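Local coordinates for protein kinectin 1 (Kinesin receptor) (Legionella pneumophila, PDB 4MU6) that is an effector, LegC3, of unknown molecular function, whose N-terminal coiled-coil domain is part of a longer, probably membrane-bound protein, at residues L92-L97 with N188-R193; R103-I108 with N182-L187; T110-Q115 with Q174-Q179. One frame throughout, in Å; residues are numbered along the deposited sequence.

Contact 1 (L92-L97 with N188-R193)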
loop_
_atom_site.group_PDB
_atom_site.type_symbol
_atom_site.label_atom_id
_atom_site.label_comp_id
_atom_site.label_asym_id
_atom_site.label_seq_id
_atom_site.Cartn_x
_atom_site.Cartn_y
_atom_site.Cartn_z
ATOM N N LEU A 92 28.148 13.049 1.560
ATOM C CA LEU A 92 28.985 14.236 1.477
ATOM C C LEU A 92 29.953 14.286 2.651
ATOM O O LEU A 92 31.139 14.590 2.496
ATOM C CB LEU A 92 28.134 15.494 1.462
ATOM C CG LEU A 92 28.939 16.788 1.540
ATOM C CD1 LEU A 92 29.769 16.964 0.291
ATOM C CD2 LEU A 92 28.020 17.972 1.739
ATOM N N LYS A 93 29.427 13.981 3.827
ATOM C CA LYS A 93 30.221 13.933 5.039
ATOM C C LYS A 93 31.342 12.890 4.931
ATOM O O LYS A 93 32.497 13.170 5.274
ATOM C CB LYS A 93 29.304 13.631 6.225
ATOM C CG LYS A 93 29.980 13.623 7.572
ATOM C CD LYS A 93 28.965 13.321 8.685
ATOM C CE LYS A 93 27.769 14.275 8.649
ATOM N NZ LYS A 93 27.993 15.505 9.466
ATOM N N ASP A 94 31.001 11.699 4.443
ATOM C CA ASP A 94 31.983 10.631 4.280
ATOM C C ASP A 94 33.011 10.974 3.207
ATOM O O ASP A 94 34.184 10.627 3.332
ATOM C CB ASP A 94 31.303 9.286 3.986
ATOM C CG ASP A 94 30.789 8.596 5.259
ATOM O OD1 ASP A 94 31.079 9.097 6.373
ATOM O OD2 ASP A 94 30.098 7.553 5.150
ATOM N N LYS A 95 32.567 11.663 2.156
ATOM C CA LYS A 95 33.477 12.124 1.114
ATOM C C LYS A 95 34.586 13.003 1.710
ATOM O O LYS A 95 35.757 12.871 1.364
ATOM C CB LYS A 95 32.701 12.882 0.038
ATOM C CG LYS A 95 33.564 13.482 -1.055
ATOM C CD LYS A 95 32.699 14.179 -2.112
ATOM C CE LYS A 95 33.521 14.593 -3.324
ATOM N NZ LYS A 95 34.428 15.735 -3.021
ATOM N N LYS A 96 34.203 13.883 2.627
ATOM C CA LYS A 96 35.141 14.792 3.268
ATOM C C LYS A 96 36.040 14.042 4.246
ATOM O O LYS A 96 37.219 14.342 4.385
ATOM C CB LYS A 96 34.382 15.898 4.001
ATOM C CG LYS A 96 33.448 16.698 3.093
ATOM C CD LYS A 96 32.638 17.724 3.867
ATOM C CE LYS A 96 31.762 18.568 2.940
ATOM N NZ LYS A 96 31.049 19.646 3.683
ATOM N N LEU A 97 35.467 13.072 4.940
ATOM C CA LEU A 97 36.232 12.276 5.866
ATOM C C LEU A 97 37.251 11.429 5.114
ATOM O O LEU A 97 38.409 11.334 5.516
ATOM C CB LEU A 97 35.297 11.387 6.670
ATOM C CG LEU A 97 35.978 10.591 7.780
ATOM C CD1 LEU A 97 36.680 11.524 8.770
ATOM C CD2 LEU A 97 34.930 9.733 8.484
ATOM N N ASN A 188 37.728 1.693 5.989
ATOM C CA ASN A 188 36.914 0.508 5.776
ATOM C C ASN A 188 35.443 0.695 6.161
ATOM O O ASN A 188 34.554 0.253 5.430
ATOM C CB ASN A 188 37.485 -0.682 6.521
ATOM C CG ASN A 188 38.768 -1.197 5.906
ATOM O OD1 ASN A 188 38.999 -1.069 4.700
ATOM N ND2 ASN A 188 39.609 -1.797 6.737
ATOM N N GLU A 189 35.190 1.343 7.302
ATOM C CA GLU A 189 33.825 1.575 7.754
ATOM C C GLU A 189 33.102 2.544 6.817
ATOM O O GLU A 189 31.881 2.485 6.692
ATOM C CB GLU A 189 33.785 2.108 9.187
ATOM C CG GLU A 189 34.102 1.059 10.234
ATOM C CD GLU A 189 34.494 1.674 11.564
ATOM O OE1 GLU A 189 34.774 2.895 11.595
ATOM O OE2 GLU A 189 34.521 0.941 12.578
ATOM N N ILE A 190 33.860 3.426 6.167
ATOM C CA ILE A 190 33.316 4.308 5.135
ATOM C C ILE A 190 32.849 3.499 3.940
ATOM O O ILE A 190 31.787 3.756 3.392
ATOM C CB ILE A 190 34.332 5.369 4.665
ATOM C CG1 ILE A 190 34.429 6.501 5.685
ATOM C CG2 ILE A 190 33.924 5.956 3.306
ATOM C CD1 ILE A 190 35.535 7.483 5.388
ATOM N N GLU A 191 33.650 2.519 3.539
ATOM C CA GLU A 191 33.275 1.687 2.409
ATOM C C GLU A 191 31.999 0.937 2.728
ATOM O O GLU A 191 31.152 0.748 1.850
ATOM C CB GLU A 191 34.399 0.722 2.011
ATOM C CG GLU A 191 35.592 1.419 1.372
ATOM C CD GLU A 191 36.700 0.463 0.921
ATOM O OE1 GLU A 191 36.998 -0.522 1.640
ATOM O OE2 GLU A 191 37.285 0.713 -0.159
ATOM N N LYS A 192 31.852 0.526 3.986
ATOM C CA LYS A 192 30.659 -0.199 4.405
ATOM C C LYS A 192 29.420 0.687 4.323
ATOM O O LYS A 192 28.365 0.248 3.872
ATOM C CB LYS A 192 30.815 -0.736 5.828
ATOM C CG LYS A 192 31.705 -1.957 5.936
ATOM C CD LYS A 192 31.970 -2.341 7.413
ATOM C CE LYS A 192 30.729 -2.909 8.075
ATOM N NZ LYS A 192 30.220 -4.114 7.350
ATOM N N ARG A 193 29.551 1.935 4.767
ATOM C CA ARG A 193 28.427 2.853 4.724
ATOM C C ARG A 193 28.105 3.249 3.286
ATOM O O ARG A 193 26.944 3.489 2.960
ATOM C CB ARG A 193 28.666 4.087 5.593
ATOM C CG ARG A 193 28.673 3.788 7.096
ATOM C CD ARG A 193 28.628 5.068 7.914
ATOM N NE ARG A 193 29.740 5.971 7.609
ATOM C CZ ARG A 193 30.896 5.982 8.261
ATOM N NH1 ARG A 193 31.116 5.130 9.253
ATOM N NH2 ARG A 193 31.841 6.846 7.917
#

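Contact 2 (R103-I108 with N182-L187)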
loop_
_atom_site.group_PDB
_atom_site.type_symbol
_atom_site.label_atom_id
_atom_site.label_comp_id
_atom_site.label_asym_id
_atom_site.label_seq_id
_atom_site.Cartn_x
_atom_site.Cartn_y
_atom_site.Cartn_z
ATOM N N ARG A 103 44.520 11.873 3.145
ATOM C CA ARG A 103 45.577 12.863 3.119
ATOM C C ARG A 103 46.533 12.582 4.277
ATOM O O ARG A 103 47.747 12.617 4.100
ATOM C CB ARG A 103 44.989 14.275 3.192
ATOM C CG ARG A 103 46.007 15.396 3.273
ATOM C CD ARG A 103 45.321 16.757 3.278
ATOM N NE ARG A 103 44.496 16.927 2.082
ATOM C CZ ARG A 103 43.183 17.131 2.092
ATOM N NH1 ARG A 103 42.516 17.220 3.241
ATOM N NH2 ARG A 103 42.536 17.263 0.947
ATOM N N GLU A 104 45.997 12.256 5.452
ATOM C CA GLU A 104 46.870 11.935 6.585
ATOM C C GLU A 104 47.685 10.654 6.358
ATOM O O GLU A 104 48.902 10.624 6.585
ATOM C CB GLU A 104 46.068 11.835 7.879
ATOM C CG GLU A 104 46.930 11.521 9.092
ATOM C CD GLU A 104 46.205 11.794 10.397
ATOM O OE1 GLU A 104 44.967 11.599 10.442
ATOM O OE2 GLU A 104 46.871 12.225 11.366
ATOM N N LEU A 105 47.012 9.608 5.887
ATOM C CA LEU A 105 47.657 8.330 5.587
ATOM C C LEU A 105 48.834 8.456 4.627
ATOM O O LEU A 105 49.862 7.806 4.818
ATOM C CB LEU A 105 46.651 7.348 4.996
ATOM C CG LEU A 105 45.935 6.391 5.942
ATOM C CD1 LEU A 105 45.080 5.443 5.131
ATOM C CD2 LEU A 105 46.927 5.612 6.788
ATOM N N ASN A 106 48.679 9.272 3.586
ATOM C CA ASN A 106 49.762 9.473 2.617
ATOM C C ASN A 106 50.949 10.230 3.206
ATOM O O ASN A 106 52.007 10.313 2.580
ATOM C CB ASN A 106 49.259 10.199 1.363
ATOM C CG ASN A 106 48.189 9.419 0.632
ATOM O OD1 ASN A 106 48.189 8.187 0.639
ATOM N ND2 ASN A 106 47.259 10.129 0.010
ATOM N N HIS A 107 50.783 10.781 4.407
ATOM C CA HIS A 107 51.865 11.536 5.035
ATOM C C HIS A 107 52.545 10.789 6.184
ATOM O O HIS A 107 53.672 11.107 6.563
ATOM C CB HIS A 107 51.380 12.912 5.498
ATOM C CG HIS A 107 52.480 13.792 6.015
ATOM N ND1 HIS A 107 53.655 14.000 5.320
ATOM C CD2 HIS A 107 52.589 14.508 7.162
ATOM C CE1 HIS A 107 54.436 14.812 6.012
ATOM N NE2 HIS A 107 53.813 15.133 7.135
ATOM N N ILE A 108 51.865 9.789 6.732
ATOM C CA ILE A 108 52.394 9.033 7.874
ATOM C C ILE A 108 53.771 8.336 7.658
ATOM O O ILE A 108 54.634 8.413 8.531
ATOM C CB ILE A 108 51.333 8.061 8.442
ATOM C CG1 ILE A 108 50.145 8.855 8.983
ATOM C CG2 ILE A 108 51.926 7.179 9.530
ATOM C CD1 ILE A 108 49.061 8.009 9.609
ATOM N N ASN A 182 44.276 2.967 12.580
ATOM C CA ASN A 182 42.974 3.586 12.854
ATOM C C ASN A 182 42.339 4.272 11.651
ATOM O O ASN A 182 41.131 4.148 11.415
ATOM C CB ASN A 182 43.056 4.559 14.028
ATOM C CG ASN A 182 43.096 3.843 15.349
ATOM O OD1 ASN A 182 42.762 2.665 15.418
ATOM N ND2 ASN A 182 43.502 4.539 16.404
ATOM N N ASN A 183 43.142 5.015 10.903
ATOM C CA ASN A 183 42.636 5.622 9.684
ATOM C C ASN A 183 42.235 4.554 8.685
ATOM O O ASN A 183 41.259 4.705 7.961
ATOM C CB ASN A 183 43.637 6.607 9.085
ATOM C CG ASN A 183 43.764 7.863 9.911
ATOM O OD1 ASN A 183 43.293 7.913 11.051
ATOM N ND2 ASN A 183 44.411 8.887 9.348
ATOM N N LYS A 184 42.963 3.447 8.659
ATOM C CA LYS A 184 42.568 2.377 7.759
ATOM C C LYS A 184 41.230 1.759 8.152
ATOM O O LYS A 184 40.410 1.482 7.286
ATOM C CB LYS A 184 43.658 1.328 7.605
ATOM C CG LYS A 184 44.644 1.684 6.505
ATOM C CD LYS A 184 45.499 0.491 6.127
ATOM C CE LYS A 184 46.766 0.457 6.922
ATOM N NZ LYS A 184 47.540 -0.785 6.646
ATOM N N ILE A 185 41.007 1.565 9.450
ATOM C CA ILE A 185 39.720 1.058 9.924
ATOM C C ILE A 185 38.587 2.014 9.535
ATOM O O ILE A 185 37.538 1.580 9.067
ATOM C CB ILE A 185 39.750 0.793 11.445
ATOM C CG1 ILE A 185 40.644 -0.415 11.738
ATOM C CG2 ILE A 185 38.339 0.569 12.012
ATOM C CD1 ILE A 185 41.063 -0.555 13.192
ATOM N N LYS A 186 38.820 3.314 9.688
ATOM C CA LYS A 186 37.788 4.308 9.397
ATOM C C LYS A 186 37.522 4.370 7.902
ATOM O O LYS A 186 36.441 4.751 7.468
ATOM C CB LYS A 186 38.224 5.692 9.897
ATOM C CG LYS A 186 37.926 5.979 11.355
ATOM C CD LYS A 186 38.794 7.113 11.865
ATOM C CE LYS A 186 38.489 7.460 13.320
ATOM N NZ LYS A 186 39.569 8.323 13.895
ATOM N N LEU A 187 38.531 4.023 7.112
ATOM C CA LEU A 187 38.361 4.013 5.683
ATOM C C LEU A 187 37.513 2.813 5.303
ATOM O O LEU A 187 36.665 2.914 4.426
ATOM C CB LEU A 187 39.701 4.016 4.959
ATOM C CG LEU A 187 40.412 5.373 4.908
ATOM C CD1 LEU A 187 41.723 5.224 4.162
ATOM C CD2 LEU A 187 39.541 6.435 4.244
#

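Contact 3 (T110-Q115 with Q174-Q179)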
loop_
_atom_site.group_PDB
_atom_site.type_symbol
_atom_site.label_atom_id
_atom_site.label_comp_id
_atom_site.label_asym_id
_atom_site.label_seq_id
_atom_site.Cartn_x
_atom_site.Cartn_y
_atom_site.Cartn_z
ATOM N N THR A 110 56.135 9.358 5.746
ATOM C CA THR A 110 57.099 10.452 5.839
ATOM C C THR A 110 57.416 10.829 7.298
ATOM O O THR A 110 58.585 10.966 7.673
ATOM C CB THR A 110 56.612 11.671 5.066
ATOM O OG1 THR A 110 56.590 11.346 3.675
ATOM C CG2 THR A 110 57.525 12.872 5.294
ATOM N N GLN A 111 56.373 10.978 8.109
ATOM C CA GLN A 111 56.519 11.318 9.518
ATOM C C GLN A 111 57.342 10.264 10.245
ATOM O O GLN A 111 58.275 10.596 10.980
ATOM C CB GLN A 111 55.151 11.433 10.192
ATOM C CG GLN A 111 54.369 12.659 9.769
ATOM C CD GLN A 111 52.904 12.587 10.177
ATOM O OE1 GLN A 111 52.123 11.777 9.650
ATOM N NE2 GLN A 111 52.527 13.430 11.129
ATOM N N ILE A 112 56.981 8.998 10.048
ATOM C CA ILE A 112 57.708 7.910 10.671
ATOM C C ILE A 112 59.190 7.955 10.306
ATOM O O ILE A 112 60.045 7.845 11.177
ATOM C CB ILE A 112 57.097 6.556 10.312
ATOM C CG1 ILE A 112 55.789 6.386 11.081
ATOM C CG2 ILE A 112 58.081 5.423 10.649
ATOM C CD1 ILE A 112 54.883 5.290 10.539
ATOM N N SER A 113 59.478 8.146 9.021
ATOM C CA SER A 113 60.850 8.267 8.537
ATOM C C SER A 113 61.580 9.421 9.222
ATOM O O SER A 113 62.690 9.250 9.722
ATOM C CB SER A 113 60.854 8.457 7.017
ATOM O OG SER A 113 62.043 9.084 6.577
ATOM N N GLU A 114 60.932 10.583 9.259
ATOM C CA GLU A 114 61.434 11.771 9.951
ATOM C C GLU A 114 61.748 11.517 11.429
ATOM O O GLU A 114 62.839 11.842 11.911
ATOM C CB GLU A 114 60.420 12.918 9.846
ATOM C CG GLU A 114 60.341 13.607 8.489
ATOM C CD GLU A 114 59.210 14.637 8.417
ATOM O OE1 GLU A 114 58.228 14.503 9.183
ATOM O OE2 GLU A 114 59.298 15.581 7.598
ATOM N N GLN A 115 60.788 10.947 12.146
ATOM C CA GLN A 115 60.969 10.656 13.563
ATOM C C GLN A 115 62.118 9.677 13.766
ATOM O O GLN A 115 62.918 9.818 14.705
ATOM C CB GLN A 115 59.692 10.066 14.168
ATOM C CG GLN A 115 58.495 11.019 14.203
ATOM C CD GLN A 115 58.764 12.302 14.971
ATOM O OE1 GLN A 115 59.324 12.281 16.072
ATOM N NE2 GLN A 115 58.372 13.434 14.389
ATOM N N GLN A 174 55.182 5.283 17.874
ATOM C CA GLN A 174 54.120 4.349 18.219
ATOM C C GLN A 174 52.761 4.934 17.866
ATOM O O GLN A 174 51.888 4.225 17.374
ATOM C CB GLN A 174 54.164 3.973 19.701
ATOM C CG GLN A 174 54.899 2.666 19.977
ATOM C CD GLN A 174 55.444 2.582 21.405
ATOM O OE1 GLN A 174 54.940 3.243 22.317
ATOM N NE2 GLN A 174 56.489 1.775 21.595
ATOM N N SER A 175 52.603 6.231 18.100
ATOM C CA SER A 175 51.321 6.886 17.897
ATOM C C SER A 175 50.994 6.982 16.415
ATOM O O SER A 175 49.843 6.820 16.018
ATOM C CB SER A 175 51.325 8.281 18.523
ATOM O OG SER A 175 52.096 9.179 17.746
ATOM N N LEU A 176 52.016 7.236 15.602
ATOM C CA LEU A 176 51.859 7.273 14.158
ATOM C C LEU A 176 51.398 5.927 13.616
ATOM O O LEU A 176 50.508 5.873 12.765
ATOM C CB LEU A 176 53.165 7.707 13.494
ATOM C CG LEU A 176 53.489 9.189 13.702
ATOM C CD1 LEU A 176 54.978 9.484 13.447
ATOM C CD2 LEU A 176 52.600 10.035 12.807
ATOM N N PHE A 177 52.004 4.846 14.101
ATOM C CA PHE A 177 51.605 3.507 13.669
ATOM C C PHE A 177 50.162 3.216 14.073
ATOM O O PHE A 177 49.429 2.580 13.312
ATOM C CB PHE A 177 52.545 2.416 14.201
ATOM C CG PHE A 177 53.799 2.206 13.350
ATOM C CD1 PHE A 177 53.714 1.672 12.070
ATOM C CD2 PHE A 177 55.060 2.523 13.847
ATOM C CE1 PHE A 177 54.863 1.478 11.289
ATOM C CE2 PHE A 177 56.218 2.324 13.074
ATOM C CZ PHE A 177 56.118 1.804 11.801
ATOM N N GLU A 178 49.761 3.672 15.262
ATOM C CA GLU A 178 48.366 3.562 15.686
ATOM C C GLU A 178 47.449 4.457 14.849
ATOM O O GLU A 178 46.310 4.090 14.540
ATOM C CB GLU A 178 48.210 3.924 17.161
ATOM C CG GLU A 178 46.832 3.591 17.696
ATOM C CD GLU A 178 46.635 4.000 19.147
ATOM O OE1 GLU A 178 47.621 4.435 19.783
ATOM O OE2 GLU A 178 45.489 3.885 19.642
ATOM N N GLN A 179 47.946 5.639 14.494
ATOM C CA GLN A 179 47.186 6.558 13.660
ATOM C C GLN A 179 46.909 5.888 12.320
ATOM O O GLN A 179 45.793 5.972 11.774
ATOM C CB GLN A 179 47.963 7.858 13.441
ATOM C CG GLN A 179 47.168 8.932 12.712
ATOM C CD GLN A 179 46.052 9.512 13.578
ATOM O OE1 GLN A 179 46.301 10.016 14.672
ATOM N NE2 GLN A 179 44.816 9.441 13.086
#

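Contact 1 (L92-L97 with N188-R193)
The two helical segments run antiparallel at 156°, their axes 10.6 Å apart, and Asp-94 faces Ile-190 with CA atoms 6.5 Å apart. Asp-94 and Arg-193 form a salt bridge between the helices. The arginine comes side-on and gives one nitrogen to each carboxylate oxygen. Its NE donates to Asp-94 OD2 at 2.9 Å, on the syn lone pair of that oxygen. Its NH2 donates to Asp-94 OD1 at 2.8 Å, but from above the carboxylate plane. The carboxylate and guanidinium planes are 49° apart, so the pair is not coplanar. The Arg-193 chain bends at chi3 (-58°), which turns NE and NH2 together toward the aspartate. The pairing belongs to the antiparallel pair of long helices 43-105 and 158-217, consistent with the coiled coil predicted for 68-95. The apolar part of the contact is small. Ile-190 CD1 lies 3.9 Å from Leu-97 CD2, the two side chains meeting at a slant. Ile-190 also touches Lys-98 and Leu-101. Leu-97 CD2 sits near the edge of the Arg-193 guanidinium. Asp-94 is buried, and its OD2 also forms a salt bridge with Arg-197 NH1.

Contact 2 (R103-I108 with N182-L187)
Leu-105 packs against Asn-183 and Leu-187, while Glu-104 takes a hydrogen bond from Asn-183. This is the antiparallel helix pair of the LegC3 N-terminal coiled-coil domain, near where helix 43-105 passes into helix 108-127. The partner, 182-187, is in the middle of the unbroken helix 158-217. Leu-105 and Asn-183 have the nearest CA atoms, 7.0 Å apart.

The apolar shell centres on Leu-105. Its CD1 meets Leu-187 CD1 at 3.5 Å, and the two leucine ends meet head on. The same methyl rests 4.0 Å from Lys-184 CG, on the aliphatic part of the lysine, which lies roughly perpendicular to the leucine. Leu-105 CG lies 3.9 Å from Asn-183 CB, as these two side chains run alongside one another, pointing opposite ways.

Beside this patch is the polar pair. Glu-104 has CG anti to its backbone nitrogen (chi1 -179°) and stays extended beyond it, which carries the carboxylate across to the amide of Asn-183. The carboxylate and amide planes are 55° apart.

Further out, Gln-179 NE2 donates to Asn-183 OD1. The amide of Asn-183 is thus held at both its oxygen and its nitrogen, which fixes its flip. Leu-101, one helical turn before Leu-105, also touches Asn-183 and Leu-187. The bond from Asn-183 ND2 to Glu-104 OE1 is 3.0 Å long and nearly straight at 166°; it lies in the amide plane but reaches the oxygen from above the carboxylate plane.

Contact 3 (T110-Q115 with Q174-Q179)
An antiparallel helical hairpin, made by helix 108-127 and the first part of helix 158-217, contains this contact. The segments run at 169° to each other, with axes 9.9 Å apart. Ile-112 and Leu-176 are the matched pair at the centre, both buried, with CA atoms 6.8 Å apart.

Ile-112 makes both its contacts with one branch, CG1 and CD1. Its CG1 lies 3.8 Å from Leu-176 CB, where the two side chains pass flank to flank with their ends heading opposite ways. Its CD1 goes further and sits over one face of the Phe-177 ring, 3.9 Å from the ring centroid. The methyl is only 11° off the ring normal, so this is a CH-pi contact made over the middle of the ring. Ile-112 CG1 is anti to the carbonyl carbon (chi1 -74°), and this branch carries CD1 to the ring. The CB of Phe-177 does not point at the other helix, but the end of its side chain swings nearer.

Leu-176 CD1 touches both glutamines of the facing helix, and CD2 turns to the Gln-111 amide. CD1 meets Gln-115 CG at 3.9 Å and Gln-111 CB at 3.8 Å. CD2 lies 3.6 Å from Gln-111 OE1. Gln-115 bends at chi2, and its OE1 accepts a hydrogen bond from Arg-169, two turns before Leu-176 on helix 158-217.

The two segments therefore meet through apolar packing and a CH-pi contact, to which the glutamines add mainly aliphatic and amide surface.

How the contacts relate
All three contacts lie in the same arm of the elongated chain, on one side of its centre, and share helix 158-217. Contacts 1 and 2 pair it with helix 43-105, and contact 3 pairs it with helix 108-127. The centres are 12 Å apart between contacts 1 and 2, 11 Å between 2 and 3, and 24 Å between 1 and 3. Along the chain they are nested: contact 3 lies inside the loop closed by contact 2, and contact 2 inside that of contact 1. Contacts 2 and 3 touch through Ile-108 and Gln-179. The unbroken partner helix thus spans the junction between helices 43-105 and 108-127 and continues the antiparallel pairing across it.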